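PDB 4TPV: hookworm platelet inhibitor 1 from Ancylostoma caninum, which inhibits platelet aggregation and adhesion to fibrinogen and collagen, possibly by binding the integrins GPIIb/IIIa and alpha-2/beta-1. Local coordinates for residues A29-T41 against Y149-Y161. Sequence-based numbering, arbitrary orientation.
Sequences AFARNYKTSKMRT and YEEGAPCSRCSDY
Tyr161 offers one face of its ring to Arg40 and its edge to the backbone of Lys38, while at the far end of the contact one face of Tyr149 receives the edge of Phe30. These two aromatic sites flank the junction where the end of helix 13-34 of the CAP fold and the chain that follows it meet the loop 149-161, whose Cys155 and Cys158 are bonded to Cys167 and Cys176 of the cysteine-rich C-terminal part. The Phe30-Tyr149 pair is an offset edge-to-face stack with planes at 73°, Phe30 CE1 standing 3.4 Å from Tyr149 CE2; Tyr34 covers a face of the Phe30 ring. Over Tyr161, Arg40 CD sits 3.6 Å from the ring centroid, almost on the normal. A bend at chi3 (70°) keeps the guanidinium over the same face as it runs on toward Tyr161 CG and CB, in a cation-pi contact, its plane tilted 39° from the ring.

Between the aromatic sites, Thr36 and Glu151 form a single beta bridge. Ser37 N donates to Glu150 O and Gly152 N to Lys35 O (2.8 Å). Further along, Arg157 N donates to Ser37 O (2.9 Å), and a water joins Thr36 O, Met39 N and Cys155 N.

Lys38 runs extended beyond CG beside Glu150. Lys38 CE lies over one face of the Arg157 guanidinium, and Lys38 NZ makes a salt bridge to the anti lone pair of Asp160 OD2, 2.8 Å away. Arg157 grips that same oxygen side-on with NE and NH2; the shared carboxylate probably offsets the closeness of the two cations. Near the base of this lysine, Tyr161 OH donates a hydrogen bond in the carbonyl plane to Lys38 O, 2.6 Å away.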
ATOM      1  N   ALA A  29       4.206  11.877  -1.151  1.00  9.68           N
ATOM      2  CA  ALA A  29       5.093  12.534  -0.191  1.00 10.34           C
ATOM      3  C   ALA A  29       6.451  11.875  -0.260  1.00 11.48           C
ATOM      4  O   ALA A  29       7.486  12.542  -0.297  1.00 11.80           O
ATOM      5  CB  ALA A  29       4.524  12.452   1.219  1.00 11.99           C
ATOM      6  N   PHE A  30       6.448  10.547  -0.278  1.00  9.14           N
ATOM      7  CA  PHE A  30       7.704   9.821  -0.321  1.00  9.14           C
ATOM      8  C   PHE A  30       8.463  10.108  -1.614  1.00  9.39           C
ATOM      9  O   PHE A  30       9.679  10.343  -1.590  1.00 12.70           O
ATOM     10  CB  PHE A  30       7.459   8.320  -0.172  1.00 10.47           C
ATOM     11  CG  PHE A  30       8.688   7.565   0.219  1.00  9.57           C
ATOM     12  CD1 PHE A  30       9.558   7.091  -0.740  1.00 10.76           C
ATOM     13  CD2 PHE A  30       8.965   7.335   1.550  1.00  9.38           C
ATOM     14  CE1 PHE A  30      10.691   6.383  -0.369  1.00 13.31           C
ATOM     15  CE2 PHE A  30      10.085   6.630   1.928  1.00 10.21           C
ATOM     16  CZ  PHE A  30      10.955   6.165   0.973  1.00 10.37           C
ATOM     17  N   ALA A  31       7.766  10.134  -2.747  1.00  9.77           N
ATOM     18  CA  ALA A  31       8.430  10.343  -4.037  1.00  8.42           C
ATOM     19  C   ALA A  31       9.091  11.719  -4.131  1.00  9.33           C
ATOM     20  O   ALA A  31      10.179  11.855  -4.696  1.00 13.34           O
ATOM     21  CB  ALA A  31       7.422  10.166  -5.204  1.00 10.24           C
ATOM     22  N   ARG A  32       8.416  12.732  -3.604  1.00 12.52           N
ATOM     23  CA  ARG A  32       8.959  14.082  -3.654  1.00 11.70           C
ATOM     24  C   ARG A  32      10.121  14.244  -2.685  1.00 14.42           C
ATOM     25  O   ARG A  32      11.110  14.898  -3.017  1.00 15.52           O
ATOM     26  CB  ARG A  32       7.869  15.121  -3.364  1.00 11.56           C
ATOM     27  CG  ARG A  32       8.377  16.576  -3.451  1.00 14.91           C
ATOM     28  CD  ARG A  32       8.615  17.013  -4.919  1.00 18.05           C
ATOM     29  NE  ARG A  32       7.384  17.328  -5.635  1.00 22.31           N
ATOM     30  CZ  ARG A  32       7.297  17.474  -6.954  1.00 24.96           C
ATOM     31  NH1 ARG A  32       8.376  17.337  -7.714  1.00 24.67           N
ATOM     32  NH2 ARG A  32       6.125  17.755  -7.520  1.00 24.09           N
ATOM     33  N   ASN A  33      10.024  13.642  -1.500  1.00 11.82           N
ATOM     34  CA  ASN A  33      11.046  13.893  -0.480  1.00 12.96           C
ATOM     35  C   ASN A  33      12.279  13.007  -0.649  1.00 15.65           C
ATOM     36  O   ASN A  33      13.388  13.414  -0.299  1.00 17.66           O
ATOM     37  CB  ASN A  33      10.435  13.732   0.921  1.00 17.82           C
ATOM     38  CG  ASN A  33       9.563  14.917   1.303  1.00 19.55           C
ATOM     39  OD1 ASN A  33      10.051  15.906   1.866  1.00 20.22           O
ATOM     40  ND2 ASN A  33       8.275  14.841   0.976  1.00 17.96           N
ATOM     41  N   TYR A  34      12.103  11.809  -1.199  1.00 12.67           N
ATOM     42  CA  TYR A  34      13.242  10.911  -1.437  1.00 11.56           C
ATOM     43  C   TYR A  34      13.697  10.889  -2.892  1.00 13.70           C
ATOM     44  O   TYR A  34      14.714  10.273  -3.207  1.00 20.54           O
ATOM     45  CB  TYR A  34      12.904   9.474  -0.976  1.00 12.25           C
ATOM     46  CG  TYR A  34      12.816   9.341   0.529  1.00 12.37           C
ATOM     47  CD1 TYR A  34      11.659   9.677   1.206  1.00 11.29           C
ATOM     48  CD2 TYR A  34      13.904   8.905   1.275  1.00 15.12           C
ATOM     49  CE1 TYR A  34      11.575   9.598   2.583  1.00 11.89           C
ATOM     50  CE2 TYR A  34      13.825   8.798   2.661  1.00 13.57           C
ATOM     51  CZ  TYR A  34      12.672   9.154   3.308  1.00 12.50           C
ATOM     52  OH  TYR A  34      12.620   9.054   4.682  1.00 17.43           O
ATOM     53  N   LYS A  35      12.944  11.548  -3.777  1.00 14.63           N
ATOM     54  CA  LYS A  35      13.287  11.627  -5.197  1.00 10.95           C
ATOM     55  C   LYS A  35      13.285  10.236  -5.830  1.00 14.95           C
ATOM     56  O   LYS A  35      14.328   9.671  -6.166  1.00 16.46           O
ATOM     57  CB  LYS A  35      14.644  12.313  -5.406  1.00 14.19           C
ATOM     58  CG  LYS A  35      14.731  13.703  -4.787  1.00 29.92           C
ATOM     59  CD  LYS A  35      13.588  14.588  -5.259  1.00 32.77           C
ATOM     60  CE  LYS A  35      13.641  15.969  -4.589  1.00 37.27           C
ATOM     61  NZ  LYS A  35      12.346  16.713  -4.720  1.00 33.02           N
ATOM     62  N   THR A  36      12.088   9.689  -5.987  1.00 13.51           N
ATOM     63  CA  THR A  36      11.915   8.354  -6.532  1.00 12.35           C
ATOM     64  C   THR A  36      11.423   8.453  -7.977  1.00 11.97           C
ATOM     65  O   THR A  36      10.414   9.113  -8.235  1.00 13.15           O
ATOM     66  CB  THR A  36      10.905   7.526  -5.704  1.00 10.30           C
ATOM     67  OG1 THR A  36       9.590   8.095  -5.828  1.00 11.05           O
ATOM     68  CG2 THR A  36      11.295   7.523  -4.213  1.00 11.60           C
ATOM     69  N   SER A  37      12.116   7.776  -8.895  1.00 10.32           N
ATOM     70  CA  SER A  37      11.914   7.987 -10.329  1.00 10.02           C
ATOM     71  C   SER A  37      10.769   7.219 -11.004  1.00 11.38           C
ATOM     72  O   SER A  37      10.445   7.522 -12.149  1.00 13.18           O
ATOM     73  CB  SER A  37      13.208   7.660 -11.068  1.00 12.53           C
ATOM     74  OG  SER A  37      13.611   6.326 -10.799  1.00 15.02           O
ATOM     75  N   LYS A  38      10.179   6.228 -10.330  1.00 10.48           N
ATOM     76  CA  LYS A  38       9.068   5.482 -10.934  1.00  9.32           C
ATOM     77  C   LYS A  38       8.113   4.914  -9.882  1.00 11.68           C
ATOM     78  O   LYS A  38       7.768   3.725  -9.873  1.00 10.97           O
ATOM     79  CB  LYS A  38       9.610   4.385 -11.855  1.00  9.56           C
ATOM     80  CG  LYS A  38      10.657   3.461 -11.276  1.00  9.92           C
ATOM     81  CD  LYS A  38      10.995   2.370 -12.294  1.00 13.11           C
ATOM     82  CE  LYS A  38      12.215   1.573 -11.861  1.00 19.06           C
ATOM     83  NZ  LYS A  38      12.545   0.513 -12.874  1.00 19.51           N
ATOM     84  N   MET A  39       7.652   5.803  -9.008  1.00  9.70           N
ATOM     85  CA  MET A  39       6.682   5.414  -7.991  1.00  8.65           C
ATOM     86  C   MET A  39       5.316   5.330  -8.644  1.00 10.73           C
ATOM     87  O   MET A  39       4.813   6.320  -9.151  1.00 13.45           O
ATOM     88  CB  MET A  39       6.658   6.414  -6.835  1.00  9.98           C
ATOM     89  CG  MET A  39       5.724   5.999  -5.710  1.00  8.14           C
ATOM     90  SD  MET A  39       6.443   4.796  -4.585  1.00  8.75           S
ATOM     91  CE  MET A  39       7.697   5.748  -3.714  1.00 10.86           C
ATOM     92  N   ARG A  40       4.718   4.144  -8.636  1.00  8.29           N
ATOM     93  CA  ARG A  40       3.393   3.969  -9.253  1.00  8.16           C
ATOM     94  C   ARG A  40       2.231   4.461  -8.393  1.00  9.01           C
ATOM     95  O   ARG A  40       2.228   4.356  -7.167  1.00 11.89           O
ATOM     96  CB  ARG A  40       3.173   2.491  -9.607  1.00  9.74           C
ATOM     97  CG  ARG A  40       4.150   2.009 -10.710  1.00 10.86           C
ATOM     98  CD  ARG A  40       3.705   0.738 -11.417  1.00 11.37           C
ATOM     99  NE  ARG A  40       2.535   0.990 -12.269  1.00 12.35           N
ATOM    100  CZ  ARG A  40       2.202   0.243 -13.315  1.00 16.50           C
ATOM    101  NH1 ARG A  40       2.948  -0.792 -13.654  1.00 17.33           N
ATOM    102  NH2 ARG A  40       1.119   0.543 -14.020  1.00 18.95           N
ATOM    103  N   THR A  41       1.209   4.963  -9.077  1.00  8.11           N
ATOM    104  CA  THR A  41      -0.075   5.223  -8.451  1.00  9.95           C
ATOM    105  C   THR A  41      -0.697   3.889  -8.106  1.00 10.28           C
ATOM    106  O   THR A  41      -0.723   2.985  -8.950  1.00 10.20           O
ATOM    107  CB  THR A  41      -1.013   5.983  -9.377  1.00  9.86           C
ATOM    108  OG1 THR A  41      -0.375   7.178  -9.827  1.00 12.37           O
ATOM    109  CG2 THR A  41      -2.309   6.359  -8.652  1.00 11.71           C
ATOM    110  N   TYR A 149      12.891   1.361  -3.954  1.00 10.69           N
ATOM    111  CA  TYR A 149      12.616   2.371  -4.974  1.00 12.57           C
ATOM    112  C   TYR A 149      13.885   2.773  -5.685  1.00 12.69           C
ATOM    113  O   TYR A 149      14.951   2.868  -5.052  1.00 13.13           O
ATOM    114  CB  TYR A 149      11.981   3.615  -4.347  1.00 12.33           C
ATOM    115  CG  TYR A 149      12.814   4.192  -3.217  1.00  9.29           C
ATOM    116  CD1 TYR A 149      13.820   5.139  -3.458  1.00 12.11           C
ATOM    117  CD2 TYR A 149      12.594   3.792  -1.912  1.00 10.05           C
ATOM    118  CE1 TYR A 149      14.578   5.643  -2.414  1.00 12.86           C
ATOM    119  CE2 TYR A 149      13.325   4.299  -0.868  1.00 10.41           C
ATOM    120  CZ  TYR A 149      14.314   5.230  -1.116  1.00 10.52           C
ATOM    121  OH  TYR A 149      15.068   5.742  -0.063  1.00 15.66           O
ATOM    122  N   GLU A 150      13.786   3.014  -6.991  1.00 11.97           N
ATOM    123  CA  GLU A 150      14.899   3.627  -7.711  1.00 13.33           C
ATOM    124  C   GLU A 150      14.882   5.135  -7.490  1.00 13.08           C
ATOM    125  O   GLU A 150      13.820   5.724  -7.344  1.00 13.11           O
ATOM    126  CB  GLU A 150      14.836   3.306  -9.207  1.00 17.06           C
ATOM    127  CG  GLU A 150      14.950   1.823  -9.531  1.00 19.77           C
ATOM    128  CD  GLU A 150      16.300   1.238  -9.142  1.00 22.85           C
ATOM    129  OE1 GLU A 150      17.300   1.992  -9.094  1.00 25.16           O
ATOM    130  OE2 GLU A 150      16.358   0.024  -8.880  1.00 25.37           O
ATOM    131  N   GLU A 151      16.062   5.750  -7.473  1.00 13.34           N
ATOM    132  CA  GLU A 151      16.157   7.181  -7.199  1.00 15.05           C
ATOM    133  C   GLU A 151      16.372   7.985  -8.462  1.00 13.65           C
ATOM    134  O   GLU A 151      17.167   7.602  -9.318  1.00 17.38           O
ATOM    135  CB  GLU A 151      17.290   7.465  -6.216  1.00 20.51           C
ATOM    136  CG  GLU A 151      17.005   6.987  -4.798  1.00 23.42           C
ATOM    137  CD  GLU A 151      18.253   6.982  -3.936  1.00 36.48           C
ATOM    138  OE1 GLU A 151      19.343   7.228  -4.489  1.00 33.64           O
ATOM    139  OE2 GLU A 151      18.147   6.725  -2.718  1.00 42.45           O
ATOM    140  N   GLY A 152      15.674   9.117  -8.557  1.00 13.47           N
ATOM    141  CA  GLY A 152      15.866  10.070  -9.637  1.00 15.57           C
ATOM    142  C   GLY A 152      14.660  10.982  -9.741  1.00 15.31           C
ATOM    143  O   GLY A 152      13.752  10.877  -8.924  1.00 16.37           O
ATOM    144  N   ALA A 153      14.653  11.866 -10.744  1.00 15.26           N
ATOM    145  CA  ALA A 153      13.532  12.790 -10.944  1.00 16.98           C
ATOM    146  C   ALA A 153      12.217  12.030 -10.979  1.00 16.99           C
ATOM    147  O   ALA A 153      12.110  11.039 -11.682  1.00 12.80           O
ATOM    148  CB  ALA A 153      13.713  13.567 -12.232  1.00 17.08           C
ATOM    149  N   PRO A 154      11.227  12.481 -10.209  1.00 13.62           N
ATOM    150  CA  PRO A 154       9.959  11.744 -10.232  1.00 10.07           C
ATOM    151  C   PRO A 154       9.412  11.599 -11.660  1.00 12.43           C
ATOM    152  O   PRO A 154       9.551  12.496 -12.518  1.00 13.48           O
ATOM    153  CB  PRO A 154       9.060  12.597  -9.329  1.00 16.00           C
ATOM    154  CG  PRO A 154      10.052  13.148  -8.297  1.00 16.47           C
ATOM    155  CD  PRO A 154      11.249  13.505  -9.146  1.00 13.12           C
ATOM    156  N   CYS A 155       8.861  10.420 -11.922  1.00 11.30           N
ATOM    157  CA  CYS A 155       8.297  10.064 -13.222  1.00 13.20           C
ATOM    158  C   CYS A 155       9.303   9.900 -14.358  1.00 13.89           C
ATOM    159  O   CYS A 155       8.923   9.546 -15.469  1.00 16.01           O
ATOM    160  CB  CYS A 155       7.239  11.089 -13.642  1.00 12.27           C
ATOM    161  SG  CYS A 155       5.617  10.802 -12.906  1.00 15.03           S
ATOM    162  N   SER A 156      10.593  10.091 -14.089  1.00 11.75           N
ATOM    163  CA  SER A 156      11.577   9.991 -15.149  1.00 13.46           C
ATOM    164  C   SER A 156      11.714   8.568 -15.693  1.00 18.36           C
ATOM    165  O   SER A 156      12.261   8.369 -16.776  1.00 17.31           O
ATOM    166  CB  SER A 156      12.942  10.502 -14.651  1.00 13.77           C
ATOM    167  OG  SER A 156      13.407   9.733 -13.552  1.00 12.94           O
ATOM    168  N   ARG A 157      11.223   7.579 -14.951  1.00 13.52           N
ATOM    169  CA  ARG A 157      11.357   6.203 -15.416  1.00 17.33           C
ATOM    170  C   ARG A 157      10.022   5.456 -15.474  1.00 14.18           C
ATOM    171  O   ARG A 157      10.013   4.240 -15.427  1.00 13.19           O
ATOM    172  CB  ARG A 157      12.356   5.440 -14.532  1.00 15.43           C
ATOM    173  CG  ARG A 157      13.806   5.886 -14.771  1.00 16.92           C
ATOM    174  CD  ARG A 157      14.792   5.171 -13.867  1.00 17.64           C
ATOM    175  NE  ARG A 157      14.874   3.727 -14.115  1.00 20.84           N
ATOM    176  CZ  ARG A 157      15.737   2.918 -13.504  1.00 21.15           C
ATOM    177  NH1 ARG A 157      16.597   3.407 -12.615  1.00 21.82           N
ATOM    178  NH2 ARG A 157      15.741   1.620 -13.772  1.00 25.95           N
ATOM    179  N   CYS A 158       8.909   6.179 -15.585  1.00 14.87           N
ATOM    180  CA  CYS A 158       7.603   5.539 -15.791  1.00 14.33           C
ATOM    181  C   CYS A 158       7.602   4.540 -16.964  1.00 15.80           C
ATOM    182  O   CYS A 158       6.933   3.506 -16.922  1.00 14.65           O
ATOM    183  CB  CYS A 158       6.516   6.595 -16.025  1.00 15.80           C
ATOM    184  SG  CYS A 158       6.110   7.557 -14.549  1.00 17.81           S
ATOM    185  N   SER A 159       8.365   4.837 -18.005  1.00 13.99           N
ATOM    186  CA  SER A 159       8.357   3.981 -19.192  1.00 13.67           C
ATOM    187  C   SER A 159       9.001   2.607 -18.947  1.00 14.31           C
ATOM    188  O   SER A 159       8.857   1.702 -19.760  1.00 17.88           O
ATOM    189  CB  SER A 159       9.048   4.683 -20.363  1.00 20.89           C
ATOM    190  OG  SER A 159      10.422   4.894 -20.105  1.00 27.60           O
ATOM    191  N   ASP A 160       9.715   2.461 -17.837  1.00 13.70           N
ATOM    192  CA  ASP A 160      10.241   1.158 -17.435  1.00 13.69           C
ATOM    193  C   ASP A 160       9.137   0.125 -17.286  1.00 13.37           C
ATOM    194  O   ASP A 160       9.386  -1.072 -17.408  1.00 16.91           O
ATOM    195  CB  ASP A 160      10.997   1.256 -16.107  1.00 14.59           C
ATOM    196  CG  ASP A 160      12.377   1.847 -16.255  1.00 18.28           C
ATOM    197  OD1 ASP A 160      12.734   2.327 -17.362  1.00 19.14           O
ATOM    198  OD2 ASP A 160      13.100   1.847 -15.241  1.00 19.79           O
ATOM    199  N   TYR A 161       7.928   0.590 -16.982  1.00 13.63           N
ATOM    200  CA  TYR A 161       6.779  -0.294 -16.790  1.00 12.89           C
ATOM    201  C   TYR A 161       6.109  -0.686 -18.102  1.00 16.37           C
ATOM    202  O   TYR A 161       5.189  -1.510 -18.121  1.00 18.45           O
ATOM    203  CB  TYR A 161       5.769   0.372 -15.860  1.00 14.28           C
ATOM    204  CG  TYR A 161       6.333   0.601 -14.479  1.00 11.79           C
ATOM    205  CD1 TYR A 161       6.752  -0.466 -13.698  1.00 10.24           C
ATOM    206  CD2 TYR A 161       6.479   1.889 -13.963  1.00  9.80           C
ATOM    207  CE1 TYR A 161       7.273  -0.264 -12.434  1.00 10.70           C
ATOM    208  CE2 TYR A 161       6.991   2.101 -12.693  1.00 10.73           C
ATOM    209  CZ  TYR A 161       7.399   1.028 -11.934  1.00  9.03           C
ATOM    210  OH  TYR A 161       7.923   1.225 -10.673  1.00 12.07           O
TER
HETATM  211  O   HOH W   1      16.692   9.756  -1.752  1.00 25.18           O
HETATM  212  O   HOH W   2       8.073   8.705  -9.675  1.00 13.58           O
HETATM  213  O   HOH W   3      16.286   6.239 -11.402  1.00 28.54           O
HETATM  214  O   HOH W   4      11.119   4.812  -8.013  1.00 12.96           O